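Local coordinates for uncharacterized protein (Thermoplasma acidophilum, PDB 3M4R) that is uncharacterized but binds zinc through its N-terminal class II aldolase/adducin domain, and as a whole is probably an oxidoreductase of the short-chain dehydrogenase/reductase family, at residues R53-S65 with V106-H120. Residues are numbered along the deposited sequence; the frame is centred on the assembly and turned at random. Where two conformers were deposited one is given.
Sequences RIISVLRVKNSGS and VNPSEPSPSVETFLH. With ZN (zinc ion), chain B.
Val57 and Val106 touch where strand 54-61 of the class II aldolase/adducin domain meets the chain that runs on to the zinc ligand Glu116. Both methyls of Val57 reach Val106 CG1. Leu58 and Thr117 lie alongside each other, pointing opposite ways, with Leu58 CD2 3.5 Å from Thr117 CG2. The Leu58 side chain also crosses that of His120 at about a right angle, against its CB.

Arg59 starts away from 106-120, but its chain bends at chi2 (-76°) and carries the guanidinium back. Arg59 NH1 forms a salt bridge with Glu110 OE2 at 2.9 Å. The carboxylate oxygen lies in the guanidinium plane and is met on its syn side but somewhat out of the carboxylate plane; the two groups are turned 67° apart. Arg59 NE pairs with Glu47 of strand 40-48, and Glu110 OE1 accepts from Gly77 N of strand 75-79, so the strands on either side help fix this ion pair.

Val60 CG1 lies 3.5 Å from Thr117 OG1, which itself donates to Ser114 O, and 3.7 Å from Pro113 CB. Val60 CG2 sits over one face of the His120 ring, whose ND1 bonds Ser42 OG.

At the end of the strand Lys61 O accepts from Ser114 N at 3.0 Å. A single beta bridge follows, pairing Asn62 with Pro113. The Asn62 amide packs against the Pro111 ring. Its OD1 closes an Asx turn with Gly64 N, while ND2 bonds Thr76 OG1. Ser63 N donates to Ser112 O at 3.1 Å.

After the bridge, Ser114 OG forms an ST turn with Glu116 N. Two residues on from Ser114, Glu116 completes the site with His130, His132, His188 and a water; its OE1 and OE2 each lie 2.3 Å from the zinc.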
ATOM      1  N   ARG A  53      -8.727   7.825 -24.295  1.00 29.15           N
ATOM      2  CA  ARG A  53      -9.782   7.415 -23.410  1.00 29.82           C
ATOM      3  C   ARG A  53      -9.436   7.945 -22.001  1.00 30.23           C
ATOM      4  O   ARG A  53      -8.271   7.936 -21.584  1.00 30.38           O
ATOM      5  CB  ARG A  53      -9.963   5.905 -23.448  1.00 30.80           C
ATOM      6  CG  ARG A  53     -10.656   5.451 -24.762  1.00 33.64           C
ATOM      7  CD  ARG A  53     -10.593   3.961 -25.109  1.00 36.97           C
ATOM      8  NE  ARG A  53      -9.258   3.411 -24.884  1.00 40.74           N
ATOM      9  CZ  ARG A  53      -8.647   2.496 -25.629  1.00 37.44           C
ATOM     10  NH1 ARG A  53      -7.433   2.119 -25.252  1.00 37.44           N
ATOM     11  NH2 ARG A  53      -9.217   1.946 -26.698  1.00 36.25           N
ATOM     12  N   ILE A  54     -10.443   8.458 -21.306  1.00 29.40           N
ATOM     13  CA  ILE A  54     -10.271   8.892 -19.909  1.00 29.95           C
ATOM     14  C   ILE A  54     -10.496   7.643 -19.078  1.00 30.19           C
ATOM     15  O   ILE A  54     -11.518   6.982 -19.231  1.00 33.05           O
ATOM     16  CB  ILE A  54     -11.224  10.049 -19.510  1.00 29.53           C
ATOM     17  CG1 ILE A  54     -11.063  11.208 -20.472  1.00 32.34           C
ATOM     18  CG2 ILE A  54     -10.876  10.622 -18.107  1.00 27.30           C
ATOM     19  CD1 ILE A  54      -9.572  11.610 -20.735  1.00 35.64           C
ATOM     20  N   ILE A  55      -9.514   7.268 -18.268  1.00 28.55           N
ATOM     21  CA  ILE A  55      -9.550   5.964 -17.570  1.00 27.28           C
ATOM     22  C   ILE A  55      -9.061   6.080 -16.151  1.00 26.43           C
ATOM     23  O   ILE A  55      -8.338   7.022 -15.818  1.00 25.44           O
ATOM     24  CB  ILE A  55      -8.647   4.890 -18.272  1.00 27.20           C
ATOM     25  CG1 ILE A  55      -7.233   5.435 -18.532  1.00 26.25           C
ATOM     26  CG2 ILE A  55      -9.288   4.393 -19.613  1.00 28.14           C
ATOM     27  CD1 ILE A  55      -6.136   4.334 -18.608  1.00 26.22           C
ATOM     28  N   SER A  56      -9.400   5.067 -15.347  1.00 25.43           N
ATOM     29  CA  SER A  56      -8.988   4.985 -13.974  1.00 25.63           C
ATOM     30  C   SER A  56      -7.633   4.246 -13.892  1.00 24.23           C
ATOM     31  O   SER A  56      -7.499   3.168 -14.438  1.00 23.12           O
ATOM     32  CB  SER A  56     -10.070   4.245 -13.173  1.00 26.15           C
ATOM     33  OG  SER A  56      -9.619   4.114 -11.860  1.00 29.81           O
ATOM     34  N   VAL A  57      -6.628   4.899 -13.320  1.00 22.38           N
ATOM     35  CA  VAL A  57      -5.262   4.400 -13.347  1.00 23.18           C
ATOM     36  C   VAL A  57      -4.794   4.284 -11.895  1.00 23.24           C
ATOM     37  O   VAL A  57      -5.002   5.214 -11.102  1.00 24.07           O
ATOM     38  CB  VAL A  57      -4.313   5.321 -14.124  1.00 22.93           C
ATOM     39  CG1 VAL A  57      -2.882   4.832 -14.062  1.00 20.78           C
ATOM     40  CG2 VAL A  57      -4.761   5.457 -15.667  1.00 23.04           C
ATOM     41  N   LEU A  58      -4.183   3.146 -11.567  1.00 22.81           N
ATOM     42  CA  LEU A  58      -3.464   2.964 -10.350  1.00 22.62           C
ATOM     43  C   LEU A  58      -2.032   3.326 -10.600  1.00 22.43           C
ATOM     44  O   LEU A  58      -1.330   2.678 -11.341  1.00 22.42           O
ATOM     45  CB  LEU A  58      -3.567   1.510  -9.811  1.00 22.42           C
ATOM     46  CG  LEU A  58      -2.835   1.225  -8.485  1.00 22.23           C
ATOM     47  CD1 LEU A  58      -3.612   1.834  -7.271  1.00 22.33           C
ATOM     48  CD2 LEU A  58      -2.662  -0.305  -8.362  1.00 22.48           C
ATOM     49  N   ARG A  59      -1.591   4.396  -9.962  1.00 21.93           N
ATOM     50  CA  ARG A  59      -0.201   4.818 -10.033  1.00 21.64           C
ATOM     51  C   ARG A  59       0.462   4.228  -8.796  1.00 21.91           C
ATOM     52  O   ARG A  59       0.194   4.642  -7.663  1.00 21.29           O
ATOM     53  CB  ARG A  59      -0.104   6.356 -10.039  1.00 22.45           C
ATOM     54  CG  ARG A  59      -0.400   7.045 -11.394  1.00 21.48           C
ATOM     55  CD  ARG A  59       0.779   6.913 -12.362  1.00 24.22           C
ATOM     56  NE  ARG A  59       0.400   7.185 -13.741  1.00 24.34           N
ATOM     57  CZ  ARG A  59       1.169   7.015 -14.823  1.00 25.57           C
ATOM     58  NH1 ARG A  59       2.422   6.631 -14.730  1.00 24.40           N
ATOM     59  NH2 ARG A  59       0.653   7.232 -16.041  1.00 26.55           N
ATOM     60  N   VAL A  60       1.293   3.228  -9.019  1.00 21.00           N
ATOM     61  CA  VAL A  60       1.839   2.417  -7.956  1.00 21.27           C
ATOM     62  C   VAL A  60       3.350   2.487  -8.019  1.00 22.24           C
ATOM     63  O   VAL A  60       3.940   2.557  -9.091  1.00 22.34           O
ATOM     64  CB  VAL A  60       1.381   0.951  -8.033  1.00 21.92           C
ATOM     65  CG1 VAL A  60       1.883   0.256  -9.344  1.00 18.87           C
ATOM     66  CG2 VAL A  60       1.851   0.144  -6.820  1.00 19.70           C
ATOM     67  N   LYS A  61       3.971   2.471  -6.839  1.00 22.80           N
ATOM     68  CA  LYS A  61       5.410   2.503  -6.711  1.00 23.65           C
ATOM     69  C   LYS A  61       6.082   1.468  -7.584  1.00 24.19           C
ATOM     70  O   LYS A  61       5.620   0.353  -7.643  1.00 23.47           O
ATOM     71  CB  LYS A  61       5.789   2.268  -5.243  1.00 24.86           C
ATOM     72  CG  LYS A  61       7.230   2.497  -4.967  1.00 26.53           C
ATOM     73  CD  LYS A  61       7.894   1.269  -4.616  1.00 28.93           C
ATOM     74  CE  LYS A  61       9.268   1.528  -4.029  1.00 24.92           C
ATOM     75  NZ  LYS A  61      10.260   0.675  -4.801  1.00 20.18           N
ATOM     76  N   ASN A  62       7.187   1.836  -8.238  1.00 23.36           N
ATOM     77  CA  ASN A  62       7.870   0.932  -9.155  1.00 24.05           C
ATOM     78  C   ASN A  62       9.283   0.630  -8.705  1.00 24.04           C
ATOM     79  O   ASN A  62       9.714   1.124  -7.677  1.00 22.26           O
ATOM     80  CB  ASN A  62       7.794   1.449 -10.612  1.00 23.54           C
ATOM     81  CG  ASN A  62       8.500   2.745 -10.820  1.00 24.24           C
ATOM     82  OD1 ASN A  62       9.579   2.957 -10.274  1.00 20.01           O
ATOM     83  ND2 ASN A  62       7.929   3.612 -11.685  1.00 23.57           N
ATOM     84  N   SER A  63       9.994  -0.199  -9.463  1.00 24.45           N
ATOM     85  CA  SER A  63      11.322  -0.688  -9.052  1.00 25.38           C
ATOM     86  C   SER A  63      12.441   0.313  -9.298  1.00 25.30           C
ATOM     87  O   SER A  63      13.597   0.013  -9.045  1.00 26.46           O
ATOM     88  CB  SER A  63      11.654  -1.959  -9.829  1.00 26.11           C
ATOM     89  OG  SER A  63      11.564  -1.704 -11.214  1.00 27.07           O
ATOM     90  N   GLY A  64      12.119   1.474  -9.851  1.00 25.45           N
ATOM     91  CA  GLY A  64      13.143   2.464 -10.192  1.00 25.99           C
ATOM     92  C   GLY A  64      13.672   3.326  -9.023  1.00 25.91           C
ATOM     93  O   GLY A  64      14.576   4.116  -9.236  1.00 25.10           O
ATOM     94  N   SER A  65      13.056   3.245  -7.834  1.00 25.71           N
ATOM     95  CA  SER A  65      13.511   4.022  -6.686  1.00 25.34           C
ATOM     96  C   SER A  65      12.982   3.454  -5.372  1.00 23.92           C
ATOM     97  O   SER A  65      11.940   2.781  -5.363  1.00 24.01           O
ATOM     98  CB  SER A  65      12.999   5.488  -6.813  1.00 26.39           C
ATOM     99  OG  SER A  65      13.354   6.306  -5.683  1.00 25.06           O
ATOM    100  N   VAL A 106      -0.196   1.106 -18.523  1.00 20.64           N
ATOM    101  CA  VAL A 106      -0.576   2.178 -19.444  0.50 21.72           C
ATOM    102  C   VAL A 106       0.586   2.564 -20.368  1.00 22.66           C
ATOM    103  O   VAL A 106       0.384   2.901 -21.518  1.00 23.56           O
ATOM    104  CB  VAL A 106      -1.117   3.419 -18.690  0.50 21.89           C
ATOM    105  CG1 VAL A 106      -2.050   2.990 -17.591  0.50 20.90           C
ATOM    106  CG2 VAL A 106       0.031   4.251 -18.100  0.50 23.44           C
ATOM    107  N   ASN A 107       1.807   2.473 -19.880  1.00 22.79           N
ATOM    108  CA  ASN A 107       2.950   2.761 -20.673  1.00 24.31           C
ATOM    109  C   ASN A 107       4.012   1.721 -20.408  1.00 25.17           C
ATOM    110  O   ASN A 107       4.804   1.843 -19.472  1.00 23.77           O
ATOM    111  CB  ASN A 107       3.534   4.156 -20.448  1.00 24.95           C
ATOM    112  CG  ASN A 107       4.780   4.402 -21.333  1.00 28.50           C
ATOM    113  OD1 ASN A 107       5.231   3.540 -22.118  1.00 35.38           O
ATOM    114  ND2 ASN A 107       5.316   5.591 -21.226  1.00 35.65           N
ATOM    115  N   PRO A 108       4.105   0.735 -21.313  1.00 26.48           N
ATOM    116  CA  PRO A 108       4.976  -0.398 -21.045  1.00 26.18           C
ATOM    117  C   PRO A 108       6.467  -0.031 -20.928  1.00 26.21           C
ATOM    118  O   PRO A 108       7.243  -0.877 -20.517  1.00 27.55           O
ATOM    119  CB  PRO A 108       4.709  -1.345 -22.240  1.00 28.03           C
ATOM    120  CG  PRO A 108       3.297  -1.036 -22.703  1.00 28.28           C
ATOM    121  CD  PRO A 108       3.170   0.498 -22.447  1.00 26.99           C
ATOM    122  N   SER A 109       6.857   1.192 -21.264  1.00 25.47           N
ATOM    123  CA  SER A 109       8.259   1.587 -21.141  0.50 25.54           C
ATOM    124  C   SER A 109       8.583   2.113 -19.739  1.00 25.29           C
ATOM    125  O   SER A 109       9.743   2.312 -19.411  1.00 23.02           O
ATOM    126  CB  SER A 109       8.644   2.640 -22.188  0.50 26.21           C
ATOM    127  OG  SER A 109       8.064   3.894 -21.894  0.50 26.35           O
ATOM    128  N   GLU A 110       7.562   2.298 -18.899  1.00 23.50           N
ATOM    129  CA  GLU A 110       7.811   2.603 -17.488  1.00 23.67           C
ATOM    130  C   GLU A 110       8.491   1.469 -16.740  1.00 23.83           C
ATOM    131  O   GLU A 110       8.469   0.314 -17.193  1.00 24.08           O
ATOM    132  CB  GLU A 110       6.530   2.998 -16.759  1.00 23.00           C
ATOM    133  CG  GLU A 110       5.989   4.267 -17.280  1.00 23.34           C
ATOM    134  CD  GLU A 110       4.666   4.671 -16.643  1.00 23.57           C
ATOM    135  OE1 GLU A 110       3.961   3.835 -16.056  1.00 19.93           O
ATOM    136  OE2 GLU A 110       4.318   5.850 -16.759  1.00 24.03           O
ATOM    137  N   PRO A 111       9.144   1.799 -15.605  1.00 23.90           N
ATOM    138  CA  PRO A 111       9.720   0.728 -14.783  1.00 24.26           C
ATOM    139  C   PRO A 111       8.645  -0.245 -14.255  1.00 23.45           C
ATOM    140  O   PRO A 111       7.493   0.139 -14.060  1.00 22.60           O
ATOM    141  CB  PRO A 111      10.422   1.481 -13.647  1.00 24.47           C
ATOM    142  CG  PRO A 111      10.578   2.932 -14.156  1.00 24.27           C
ATOM    143  CD  PRO A 111       9.337   3.128 -14.983  1.00 24.31           C
ATOM    144  N   SER A 112       9.028  -1.510 -14.075  1.00 23.93           N
ATOM    145  CA  SER A 112       8.094  -2.536 -13.577  0.50 24.02           C
ATOM    146  C   SER A 112       7.402  -2.104 -12.280  1.00 23.57           C
ATOM    147  O   SER A 112       8.031  -1.564 -11.394  1.00 24.06           O
ATOM    148  CB  SER A 112       8.819  -3.855 -13.350  0.50 24.61           C
ATOM    149  OG  SER A 112       9.268  -4.405 -14.574  0.50 25.44           O
ATOM    150  N   PRO A 113       6.093  -2.352 -12.173  1.00 22.28           N
ATOM    151  CA  PRO A 113       5.351  -1.991 -10.990  1.00 21.66           C
ATOM    152  C   PRO A 113       5.669  -2.955  -9.835  1.00 21.33           C
ATOM    153  O   PRO A 113       6.092  -4.099 -10.055  1.00 19.12           O
ATOM    154  CB  PRO A 113       3.876  -2.125 -11.436  1.00 21.58           C
ATOM    155  CG  PRO A 113       3.921  -3.204 -12.463  1.00 20.60           C
ATOM    156  CD  PRO A 113       5.226  -3.010 -13.188  1.00 22.50           C
ATOM    157  N   SER A 114       5.517  -2.449  -8.617  1.00 20.19           N
ATOM    158  CA  SER A 114       5.639  -3.257  -7.393  1.00 21.10           C
ATOM    159  C   SER A 114       4.992  -4.626  -7.561  1.00 21.03           C
ATOM    160  O   SER A 114       3.866  -4.716  -8.049  1.00 21.65           O
ATOM    161  CB  SER A 114       4.923  -2.550  -6.223  1.00 21.24           C
ATOM    162  OG  SER A 114       4.977  -3.344  -5.023  1.00 22.91           O
ATOM    163  N   VAL A 115       5.702  -5.673  -7.154  1.00 23.47           N
ATOM    164  CA  VAL A 115       5.109  -7.038  -7.042  1.00 23.86           C
ATOM    165  C   VAL A 115       3.898  -7.106  -6.073  1.00 24.32           C
ATOM    166  O   VAL A 115       3.099  -8.068  -6.119  1.00 23.15           O
ATOM    167  CB  VAL A 115       6.183  -8.148  -6.714  1.00 25.63           C
ATOM    168  CG1 VAL A 115       7.256  -8.183  -7.800  1.00 22.99           C
ATOM    169  CG2 VAL A 115       6.854  -7.946  -5.312  1.00 25.10           C
ATOM    170  N   GLU A 116       3.697  -6.061  -5.257  1.00 23.81           N
ATOM    171  CA  GLU A 116       2.533  -5.991  -4.354  1.00 23.75           C
ATOM    172  C   GLU A 116       1.406  -5.146  -4.864  1.00 23.16           C
ATOM    173  O   GLU A 116       0.526  -4.757  -4.081  1.00 22.75           O
ATOM    174  CB  GLU A 116       2.990  -5.463  -2.964  1.00 23.38           C
ATOM    175  CG  GLU A 116       4.170  -6.282  -2.490  1.00 24.15           C
ATOM    176  CD  GLU A 116       4.371  -6.302  -0.996  1.00 26.46           C
ATOM    177  OE1 GLU A 116       5.212  -5.468  -0.534  1.00 25.67           O
ATOM    178  OE2 GLU A 116       3.741  -7.169  -0.306  1.00 26.04           O
ATOM    179  N   THR A 117       1.375  -4.900  -6.179  1.00 21.97           N
ATOM    180  CA  THR A 117       0.403  -3.997  -6.752  1.00 21.10           C
ATOM    181  C   THR A 117      -1.020  -4.379  -6.457  1.00 21.46           C
ATOM    182  O   THR A 117      -1.882  -3.497  -6.298  1.00 21.09           O
ATOM    183  CB  THR A 117       0.615  -3.838  -8.305  1.00 22.18           C
ATOM    184  OG1 THR A 117       1.853  -3.141  -8.534  1.00 20.17           O
ATOM    185  CG2 THR A 117      -0.526  -3.070  -8.915  1.00 21.88           C
ATOM    186  N   PHE A 118      -1.305  -5.667  -6.415  1.00 21.01           N
ATOM    187  CA  PHE A 118      -2.688  -6.085  -6.167  1.00 22.28           C
ATOM    188  C   PHE A 118      -3.194  -5.760  -4.760  1.00 22.74           C
ATOM    189  O   PHE A 118      -4.394  -5.580  -4.589  1.00 21.52           O
ATOM    190  CB  PHE A 118      -2.908  -7.537  -6.472  1.00 22.31           C
ATOM    191  CG  PHE A 118      -2.924  -7.827  -7.959  1.00 21.42           C
ATOM    192  CD1 PHE A 118      -3.965  -7.387  -8.737  1.00 22.33           C
ATOM    193  CD2 PHE A 118      -1.865  -8.452  -8.566  1.00 19.89           C
ATOM    194  CE1 PHE A 118      -3.979  -7.627 -10.109  1.00 24.61           C
ATOM    195  CE2 PHE A 118      -1.882  -8.715  -9.949  1.00 24.36           C
ATOM    196  CZ  PHE A 118      -2.947  -8.290 -10.714  1.00 20.90           C
ATOM    197  N   LEU A 119      -2.296  -5.582  -3.776  1.00 23.71           N
ATOM    198  CA  LEU A 119      -2.767  -5.090  -2.443  1.00 24.03           C
ATOM    199  C   LEU A 119      -3.439  -3.733  -2.586  1.00 24.31           C
ATOM    200  O   LEU A 119      -4.444  -3.391  -1.894  1.00 24.40           O
ATOM    201  CB  LEU A 119      -1.626  -4.955  -1.426  1.00 24.92           C
ATOM    202  CG  LEU A 119      -0.795  -6.187  -1.073  1.00 27.01           C
ATOM    203  CD1 LEU A 119       0.345  -5.845  -0.067  1.00 25.12           C
ATOM    204  CD2 LEU A 119      -1.688  -7.318  -0.542  1.00 25.20           C
ATOM    205  N   HIS A 120      -2.872  -2.952  -3.486  1.00 23.19           N
ATOM    206  CA  HIS A 120      -3.310  -1.582  -3.731  1.00 23.14           C
ATOM    207  C   HIS A 120      -4.595  -1.522  -4.569  1.00 22.55           C
ATOM    208  O   HIS A 120      -5.570  -0.749  -4.277  1.00 22.78           O
ATOM    209  CB  HIS A 120      -2.170  -0.857  -4.418  1.00 23.16           C
ATOM    210  CG  HIS A 120      -0.972  -0.693  -3.526  1.00 22.75           C
ATOM    211  ND1 HIS A 120      -0.764   0.459  -2.790  1.00 19.79           N
ATOM    212  CD2 HIS A 120       0.057  -1.526  -3.232  1.00 22.34           C
ATOM    213  CE1 HIS A 120       0.346   0.314  -2.073  1.00 21.56           C
ATOM    214  NE2 HIS A 120       0.869  -0.876  -2.321  1.00 22.85           N
TER
HETATM  215 ZN    ZN B 220       4.861  -6.328   1.538  1.00 37.37          ZN
HETATM  216  O   HOH W   1       6.156  -7.777   0.977  1.00 21.59           O